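Local atomic coordinates of PAN2-PAN3 deadenylation complex catalytic subunit pan2 (Neurospora crassa, PDB entry 4CZW), a protein that shortens the poly(A) tails of mRNA as the catalytic exonuclease subunit of the Pan2-Pan3 deadenylation complex, releasing 5'-AMP. Residues D493-Y505 and D516-P529. Sequence-based numbering, arbitrary orientation.
Sequences DDYIHIKETIVDY and DLDPINSQRNLVSP
Y495 O accepts V527 N at 2.8 Å, nearly straight, and V527 O accepts H497 N at 2.8 Å, in a parallel pairing of strands 493-496 and 525-527 whose short axes lie 49° apart. A weak third bond joins Y495 N to N525 O.

On one face of this pair the Y495 ring carries R524. R524 CG sits 3.6 Å from the Y495 ring centroid in a CH-pi contact, and the guanidinium lies only 5° from parallel to that ring. A salt bridge from R524 NE to D516 OD1, in the guanidinium plane, helps fix the group's rotation, while D516 OD2 accepts a hydrogen bond from T513 OG1. D516 CB lies 3.7 Å from Y495 CD2. Replacing Y495 with an alanine would probably leave the R524 chain without its platform and open a gap beside D516 CB. A second CH-pi contact sets P519 CG 3.6 Å from the H497 ring centroid, over its face; CG of H497, anti to the backbone N (chi1 -177°), turns the ring there.

L517 CD1 touches I502 CD1 and Y505 CE2, and its CD2 reaches Y495 CB, while on the opposite face I496 CG2 meets P529 CG at 3.8 Å.

S528 N-caps helix 529-541, whose A532 packs on I496 and V527. The arrangement adds a parallel strand beyond 490-496 to the mixed sheet of the RNase H-like exonuclease domain, with the Y495 side chain about 7 Å from that of E447, a probable catalytic metal ligand.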
ATOM      1  N   ASP A 493      -1.129 -10.898  23.721  1.00 49.73           N
ATOM      2  CA  ASP A 493      -2.247 -11.818  23.557  1.00 46.68           C
ATOM      3  C   ASP A 493      -3.506 -11.025  23.235  1.00 48.09           C
ATOM      4  O   ASP A 493      -4.440 -10.962  24.035  1.00 46.74           O
ATOM      5  CB  ASP A 493      -2.449 -12.672  24.811  1.00 48.66           C
ATOM      6  CG  ASP A 493      -3.444 -13.797  24.596  1.00 48.20           C
ATOM      7  OD1 ASP A 493      -3.580 -14.264  23.444  1.00 38.62           O
ATOM      8  OD2 ASP A 493      -4.092 -14.217  25.578  1.00 40.53           O
ATOM      9  N   ASP A 494      -3.518 -10.417  22.055  1.00 49.25           N
ATOM     10  CA  ASP A 494      -4.603  -9.528  21.660  1.00 45.47           C
ATOM     11  C   ASP A 494      -5.740 -10.259  20.959  1.00 50.62           C
ATOM     12  O   ASP A 494      -5.516 -11.062  20.053  1.00 51.14           O
ATOM     13  CB  ASP A 494      -4.074  -8.421  20.748  1.00 38.45           C
ATOM     14  CG  ASP A 494      -3.048  -7.541  21.431  1.00 51.28           C
ATOM     15  OD1 ASP A 494      -3.082  -7.443  22.675  1.00 58.57           O
ATOM     16  OD2 ASP A 494      -2.209  -6.946  20.722  1.00 47.92           O
ATOM     17  N   TYR A 495      -6.962  -9.974  21.393  1.00 50.27           N
ATOM     18  CA  TYR A 495      -8.154 -10.400  20.674  1.00 48.80           C
ATOM     19  C   TYR A 495      -8.625  -9.238  19.810  1.00 51.07           C
ATOM     20  O   TYR A 495      -8.504  -8.077  20.204  1.00 50.94           O
ATOM     21  CB  TYR A 495      -9.249 -10.852  21.641  1.00 48.01           C
ATOM     22  CG  TYR A 495      -9.003 -12.209  22.264  1.00 43.09           C
ATOM     23  CD1 TYR A 495      -7.948 -12.410  23.145  1.00 45.61           C
ATOM     24  CD2 TYR A 495      -9.830 -13.286  21.977  1.00 45.26           C
ATOM     25  CE1 TYR A 495      -7.723 -13.646  23.722  1.00 43.97           C
ATOM     26  CE2 TYR A 495      -9.613 -14.527  22.548  1.00 46.97           C
ATOM     27  CZ  TYR A 495      -8.558 -14.700  23.419  1.00 45.96           C
ATOM     28  OH  TYR A 495      -8.336 -15.932  23.989  1.00 49.78           O
ATOM     29  N   ILE A 496      -9.156  -9.544  18.631  1.00 47.95           N
ATOM     30  CA  ILE A 496      -9.459  -8.504  17.655  1.00 48.64           C
ATOM     31  C   ILE A 496     -10.934  -8.125  17.620  1.00 58.75           C
ATOM     32  O   ILE A 496     -11.796  -8.969  17.378  1.00 50.52           O
ATOM     33  CB  ILE A 496      -9.035  -8.932  16.239  1.00 50.80           C
ATOM     34  CG1 ILE A 496      -7.587  -9.427  16.246  1.00 46.76           C
ATOM     35  CG2 ILE A 496      -9.215  -7.784  15.257  1.00 39.36           C
ATOM     36  CD1 ILE A 496      -6.608  -8.424  16.804  1.00 45.24           C
ATOM     37  N   HIS A 497     -11.215  -6.849  17.862  1.00 60.63           N
ATOM     38  CA  HIS A 497     -12.559  -6.321  17.687  1.00 53.43           C
ATOM     39  C   HIS A 497     -12.840  -6.189  16.196  1.00 54.33           C
ATOM     40  O   HIS A 497     -12.542  -5.163  15.584  1.00 61.29           O
ATOM     41  CB  HIS A 497     -12.722  -4.972  18.391  1.00 59.78           C
ATOM     42  CG  HIS A 497     -14.107  -4.409  18.311  1.00 70.26           C
ATOM     43  ND1 HIS A 497     -15.175  -5.123  17.811  1.00 67.06           N
ATOM     44  CD2 HIS A 497     -14.600  -3.199  18.668  1.00 60.42           C
ATOM     45  CE1 HIS A 497     -16.264  -4.378  17.861  1.00 60.10           C
ATOM     46  NE2 HIS A 497     -15.942  -3.205  18.378  1.00 67.30           N
ATOM     47  N   ILE A 498     -13.411  -7.239  15.618  1.00 54.21           N
ATOM     48  CA  ILE A 498     -13.653  -7.290  14.183  1.00 59.45           C
ATOM     49  C   ILE A 498     -14.924  -6.540  13.800  1.00 66.30           C
ATOM     50  O   ILE A 498     -16.012  -6.844  14.293  1.00 69.45           O
ATOM     51  CB  ILE A 498     -13.744  -8.746  13.696  1.00 59.12           C
ATOM     52  CG1 ILE A 498     -12.451  -9.487  14.042  1.00 49.82           C
ATOM     53  CG2 ILE A 498     -14.017  -8.794  12.201  1.00 59.25           C
ATOM     54  CD1 ILE A 498     -12.493 -10.961  13.751  1.00 52.18           C
ATOM     55  N   LYS A 499     -14.775  -5.558  12.918  1.00 72.65           N
ATOM     56  CA  LYS A 499     -15.894  -4.727  12.489  1.00 69.38           C
ATOM     57  C   LYS A 499     -16.598  -5.316  11.269  1.00 69.56           C
ATOM     58  O   LYS A 499     -17.340  -4.621  10.575  1.00 82.01           O
ATOM     59  CB  LYS A 499     -15.412  -3.307  12.186  1.00 70.12           C
ATOM     60  CG  LYS A 499     -14.866  -2.570  13.401  1.00 76.40           C
ATOM     61  CD  LYS A 499     -13.447  -2.073  13.167  1.00 71.08           C
ATOM     62  CE  LYS A 499     -13.388  -1.073  12.023  1.00 72.55           C
ATOM     63  NZ  LYS A 499     -12.009  -0.549  11.816  1.00 69.34           N
ATOM     64  N   GLU A 500     -16.360  -6.598  11.017  1.00 67.61           N
ATOM     65  CA  GLU A 500     -17.006  -7.297   9.912  1.00 67.77           C
ATOM     66  C   GLU A 500     -18.075  -8.248  10.439  1.00 68.22           C
ATOM     67  O   GLU A 500     -18.232  -8.407  11.650  1.00 67.72           O
ATOM     68  CB  GLU A 500     -15.974  -8.067   9.085  1.00 68.26           C
ATOM     69  CG  GLU A 500     -14.747  -7.255   8.699  1.00 70.72           C
ATOM     70  CD  GLU A 500     -15.065  -6.141   7.721  1.00 80.65           C
ATOM     71  OE1 GLU A 500     -15.903  -6.359   6.822  1.00 90.66           O
ATOM     72  OE2 GLU A 500     -14.478  -5.047   7.854  1.00 75.30           O
ATOM     73  N   THR A 501     -18.809  -8.879   9.529  1.00 70.37           N
ATOM     74  CA  THR A 501     -19.811  -9.865   9.913  1.00 68.66           C
ATOM     75  C   THR A 501     -19.199 -11.262   9.943  1.00 76.43           C
ATOM     76  O   THR A 501     -18.783 -11.790   8.912  1.00 65.65           O
ATOM     77  CB  THR A 501     -21.018  -9.854   8.959  1.00 72.62           C
ATOM     78  OG1 THR A 501     -21.695  -8.595   9.057  1.00 93.96           O
ATOM     79  CG2 THR A 501     -21.988 -10.971   9.314  1.00 60.97           C
ATOM     80  N   ILE A 502     -19.147 -11.853  11.133  1.00 68.19           N
ATOM     81  CA  ILE A 502     -18.545 -13.170  11.309  1.00 63.69           C
ATOM     82  C   ILE A 502     -19.546 -14.288  11.037  1.00 62.89           C
ATOM     83  O   ILE A 502     -20.543 -14.430  11.745  1.00 61.59           O
ATOM     84  CB  ILE A 502     -17.973 -13.340  12.729  1.00 62.94           C
ATOM     85  CG1 ILE A 502     -16.962 -12.233  13.032  1.00 61.66           C
ATOM     86  CG2 ILE A 502     -17.333 -14.710  12.883  1.00 62.13           C
ATOM     87  CD1 ILE A 502     -16.351 -12.323  14.413  1.00 53.86           C
ATOM     88  N   VAL A 503     -19.269 -15.081  10.007  1.00 64.96           N
ATOM     89  CA  VAL A 503     -20.130 -16.198   9.642  1.00 65.97           C
ATOM     90  C   VAL A 503     -19.900 -17.390  10.567  1.00 62.44           C
ATOM     91  O   VAL A 503     -20.848 -18.041  11.009  1.00 63.91           O
ATOM     92  CB  VAL A 503     -19.898 -16.630   8.180  1.00 69.73           C
ATOM     93  CG1 VAL A 503     -20.748 -17.845   7.837  1.00 81.58           C
ATOM     94  CG2 VAL A 503     -20.205 -15.478   7.238  1.00 74.31           C
ATOM     95  N   ASP A 504     -18.634 -17.666  10.863  1.00 72.32           N
ATOM     96  CA  ASP A 504     -18.279 -18.785  11.728  1.00 69.90           C
ATOM     97  C   ASP A 504     -17.131 -18.406  12.657  1.00 64.77           C
ATOM     98  O   ASP A 504     -16.112 -17.872  12.217  1.00 67.10           O
ATOM     99  CB  ASP A 504     -17.902 -20.009  10.887  1.00 71.76           C
ATOM    100  CG  ASP A 504     -17.972 -21.305  11.672  1.00 68.95           C
ATOM    101  OD1 ASP A 504     -17.776 -21.277  12.905  1.00 61.30           O
ATOM    102  OD2 ASP A 504     -18.222 -22.359  11.049  1.00 81.02           O
ATOM    103  N   TYR A 505     -17.301 -18.685  13.947  1.00 58.77           N
ATOM    104  CA  TYR A 505     -16.274 -18.382  14.936  1.00 61.27           C
ATOM    105  C   TYR A 505     -15.226 -19.487  15.018  1.00 64.78           C
ATOM    106  O   TYR A 505     -14.146 -19.281  15.572  1.00 62.28           O
ATOM    107  CB  TYR A 505     -16.906 -18.155  16.310  1.00 60.06           C
ATOM    108  CG  TYR A 505     -17.511 -16.781  16.483  1.00 56.70           C
ATOM    109  CD1 TYR A 505     -18.789 -16.498  16.021  1.00 57.82           C
ATOM    110  CD2 TYR A 505     -16.802 -15.765  17.111  1.00 59.25           C
ATOM    111  CE1 TYR A 505     -19.344 -15.241  16.178  1.00 55.32           C
ATOM    112  CE2 TYR A 505     -17.348 -14.506  17.273  1.00 63.12           C
ATOM    113  CZ  TYR A 505     -18.619 -14.250  16.805  1.00 63.45           C
ATOM    114  OH  TYR A 505     -19.167 -12.997  16.965  1.00 66.35           O
ATOM    115  N   ASP A 516     -15.556 -13.379  23.710  1.00 54.30           N
ATOM    116  CA  ASP A 516     -14.171 -12.917  23.641  1.00 60.59           C
ATOM    117  C   ASP A 516     -14.010 -11.710  22.720  1.00 64.36           C
ATOM    118  O   ASP A 516     -13.128 -10.876  22.925  1.00 54.63           O
ATOM    119  CB  ASP A 516     -13.253 -14.047  23.169  1.00 57.94           C
ATOM    120  CG  ASP A 516     -13.271 -15.244  24.098  1.00 60.53           C
ATOM    121  OD1 ASP A 516     -12.724 -15.140  25.215  1.00 62.39           O
ATOM    122  OD2 ASP A 516     -13.824 -16.293  23.706  1.00 60.42           O
ATOM    123  N   LEU A 517     -14.865 -11.622  21.706  1.00 61.37           N
ATOM    124  CA  LEU A 517     -14.780 -10.541  20.731  1.00 61.61           C
ATOM    125  C   LEU A 517     -15.837  -9.465  20.973  1.00 66.71           C
ATOM    126  O   LEU A 517     -15.855  -8.439  20.293  1.00 66.62           O
ATOM    127  CB  LEU A 517     -14.914 -11.097  19.311  1.00 54.76           C
ATOM    128  CG  LEU A 517     -13.912 -12.184  18.918  1.00 52.12           C
ATOM    129  CD1 LEU A 517     -14.110 -12.601  17.468  1.00 47.77           C
ATOM    130  CD2 LEU A 517     -12.484 -11.716  19.158  1.00 50.60           C
ATOM    131  N   ASP A 518     -16.716  -9.703  21.941  1.00 63.96           N
ATOM    132  CA  ASP A 518     -17.755  -8.738  22.289  1.00 61.89           C
ATOM    133  C   ASP A 518     -17.209  -7.669  23.233  1.00 61.32           C
ATOM    134  O   ASP A 518     -16.851  -7.968  24.369  1.00 63.19           O
ATOM    135  CB  ASP A 518     -18.953  -9.442  22.928  1.00 69.47           C
ATOM    136  CG  ASP A 518     -20.080  -8.485  23.266  1.00 72.37           C
ATOM    137  OD1 ASP A 518     -20.948  -8.257  22.397  1.00 86.62           O
ATOM    138  OD2 ASP A 518     -20.097  -7.963  24.400  1.00 72.82           O
ATOM    139  N   PRO A 519     -17.159  -6.413  22.760  1.00 62.65           N
ATOM    140  CA  PRO A 519     -16.550  -5.282  23.474  1.00 63.26           C
ATOM    141  C   PRO A 519     -17.141  -5.032  24.861  1.00 68.71           C
ATOM    142  O   PRO A 519     -16.471  -4.450  25.714  1.00 66.12           O
ATOM    143  CB  PRO A 519     -16.837  -4.092  22.552  1.00 59.27           C
ATOM    144  CG  PRO A 519     -17.057  -4.691  21.209  1.00 55.53           C
ATOM    145  CD  PRO A 519     -17.722  -6.005  21.463  1.00 62.90           C
ATOM    146  N   ILE A 520     -18.377  -5.466  25.077  1.00 64.70           N
ATOM    147  CA  ILE A 520     -19.060  -5.222  26.341  1.00 67.66           C
ATOM    148  C   ILE A 520     -18.731  -6.282  27.392  1.00 69.17           C
ATOM    149  O   ILE A 520     -18.540  -5.964  28.566  1.00 71.15           O
ATOM    150  CB  ILE A 520     -20.590  -5.168  26.145  1.00 74.54           C
ATOM    151  CG1 ILE A 520     -20.957  -4.122  25.089  1.00 66.67           C
ATOM    152  CG2 ILE A 520     -21.295  -4.868  27.459  1.00 67.78           C
ATOM    153  CD1 ILE A 520     -22.444  -4.009  24.834  1.00 62.83           C
ATOM    154  N   ASN A 521     -18.650  -7.539  26.965  1.00 68.98           N
ATOM    155  CA  ASN A 521     -18.526  -8.651  27.905  1.00 70.86           C
ATOM    156  C   ASN A 521     -17.184  -9.381  27.869  1.00 69.92           C
ATOM    157  O   ASN A 521     -16.969 -10.317  28.640  1.00 72.57           O
ATOM    158  CB  ASN A 521     -19.652  -9.658  27.656  1.00 76.30           C
ATOM    159  CG  ASN A 521     -21.025  -9.071  27.913  1.00 75.46           C
ATOM    160  OD1 ASN A 521     -21.239  -8.375  28.905  1.00 76.40           O
ATOM    161  ND2 ASN A 521     -21.963  -9.345  27.014  1.00 63.33           N
ATOM    162  N   SER A 522     -16.286  -8.962  26.984  1.00 70.76           N
ATOM    163  CA  SER A 522     -14.994  -9.632  26.847  1.00 62.39           C
ATOM    164  C   SER A 522     -14.118  -9.446  28.080  1.00 69.35           C
ATOM    165  O   SER A 522     -14.090  -8.373  28.680  1.00 67.97           O
ATOM    166  CB  SER A 522     -14.251  -9.125  25.609  1.00 66.00           C
ATOM    167  OG  SER A 522     -13.000  -9.777  25.465  1.00 65.88           O
ATOM    168  N   GLN A 523     -13.409 -10.507  28.453  1.00 71.55           N
ATOM    169  CA  GLN A 523     -12.447 -10.451  29.547  1.00 68.15           C
ATOM    170  C   GLN A 523     -11.033 -10.381  28.988  1.00 65.93           C
ATOM    171  O   GLN A 523     -10.051 -10.430  29.730  1.00 66.49           O
ATOM    172  CB  GLN A 523     -12.597 -11.667  30.462  1.00 66.64           C
ATOM    173  CG  GLN A 523     -13.900 -11.697  31.239  1.00 70.00           C
ATOM    174  CD  GLN A 523     -14.012 -10.549  32.220  1.00 68.77           C
ATOM    175  OE1 GLN A 523     -15.030  -9.859  32.271  1.00 84.12           O
ATOM    176  NE2 GLN A 523     -12.964 -10.340  33.010  1.00 68.98           N
ATOM    177  N   ARG A 524     -10.944 -10.263  27.668  1.00 67.02           N
ATOM    178  CA  ARG A 524      -9.664 -10.265  26.974  1.00 60.28           C
ATOM    179  C   ARG A 524      -9.152  -8.852  26.734  1.00 57.63           C
ATOM    180  O   ARG A 524      -9.849  -7.873  26.998  1.00 62.18           O
ATOM    181  CB  ARG A 524      -9.790 -10.995  25.637  1.00 55.92           C
ATOM    182  CG  ARG A 524     -10.593 -12.283  25.694  1.00 53.31           C
ATOM    183  CD  ARG A 524      -9.926 -13.319  26.577  1.00 50.50           C
ATOM    184  NE  ARG A 524     -10.655 -14.583  26.571  1.00 55.96           N
ATOM    185  CZ  ARG A 524     -10.282 -15.664  27.249  1.00 50.55           C
ATOM    186  NH1 ARG A 524      -9.183 -15.637  27.990  1.00 55.77           N
ATOM    187  NH2 ARG A 524     -11.007 -16.772  27.184  1.00 59.34           N
ATOM    188  N   ASN A 525      -7.928  -8.754  26.226  1.00 64.14           N
ATOM    189  CA  ASN A 525      -7.392  -7.475  25.786  1.00 56.52           C
ATOM    190  C   ASN A 525      -7.871  -7.183  24.371  1.00 54.88           C
ATOM    191  O   ASN A 525      -7.091  -7.211  23.419  1.00 71.48           O
ATOM    192  CB  ASN A 525      -5.863  -7.474  25.846  1.00 55.27           C
ATOM    193  CG  ASN A 525      -5.271  -6.100  25.596  1.00 57.79           C
ATOM    194  OD1 ASN A 525      -5.899  -5.079  25.877  1.00 58.09           O
ATOM    195  ND2 ASN A 525      -4.058  -6.067  25.057  1.00 57.18           N
ATOM    196  N   LEU A 526      -9.167  -6.917  24.239  1.00 61.44           N
ATOM    197  CA  LEU A 526      -9.780  -6.695  22.936  1.00 57.73           C
ATOM    198  C   LEU A 526      -9.346  -5.360  22.340  1.00 51.54           C
ATOM    199  O   LEU A 526      -9.575  -4.303  22.930  1.00 63.40           O
ATOM    200  CB  LEU A 526     -11.305  -6.753  23.049  1.00 49.28           C
ATOM    201  CG  LEU A 526     -12.080  -6.855  21.735  1.00 53.77           C
ATOM    202  CD1 LEU A 526     -11.750  -8.154  21.023  1.00 46.31           C
ATOM    203  CD2 LEU A 526     -13.571  -6.750  21.990  1.00 55.77           C
ATOM    204  N   VAL A 527      -8.717  -5.415  21.172  1.00 48.51           N
ATOM    205  CA  VAL A 527      -8.206  -4.213  20.520  1.00 46.42           C
ATOM    206  C   VAL A 527      -8.650  -4.126  19.064  1.00 48.05           C
ATOM    207  O   VAL A 527      -9.207  -5.077  18.514  1.00 50.29           O
ATOM    208  CB  VAL A 527      -6.667  -4.155  20.573  1.00 49.77           C
ATOM    209  CG1 VAL A 527      -6.182  -4.083  22.013  1.00 42.08           C
ATOM    210  CG2 VAL A 527      -6.067  -5.358  19.861  1.00 47.52           C
ATOM    211  N   SER A 528      -8.398  -2.977  18.446  1.00 44.92           N
ATOM    212  CA  SER A 528      -8.709  -2.776  17.037  1.00 46.56           C
ATOM    213  C   SER A 528      -7.699  -3.528  16.170  1.00 49.50           C
ATOM    214  O   SER A 528      -6.570  -3.759  16.601  1.00 51.55           O
ATOM    215  CB  SER A 528      -8.710  -1.283  16.696  1.00 46.80           C
ATOM    216  OG  SER A 528      -7.399  -0.749  16.730  1.00 52.52           O
ATOM    217  N   PRO A 529      -8.109  -3.924  14.952  1.00 44.93           N
ATOM    218  CA  PRO A 529      -7.246  -4.677  14.031  1.00 40.85           C
ATOM    219  C   PRO A 529      -5.890  -4.020  13.778  1.00 46.35           C
ATOM    220  O   PRO A 529      -4.863  -4.699  13.805  1.00 49.81           O
ATOM    221  CB  PRO A 529      -8.070  -4.717  12.742  1.00 34.45           C
ATOM    222  CG  PRO A 529      -9.478  -4.655  13.206  1.00 47.98           C
ATOM    223  CD  PRO A 529      -9.470  -3.755  14.409  1.00 37.70           C
TER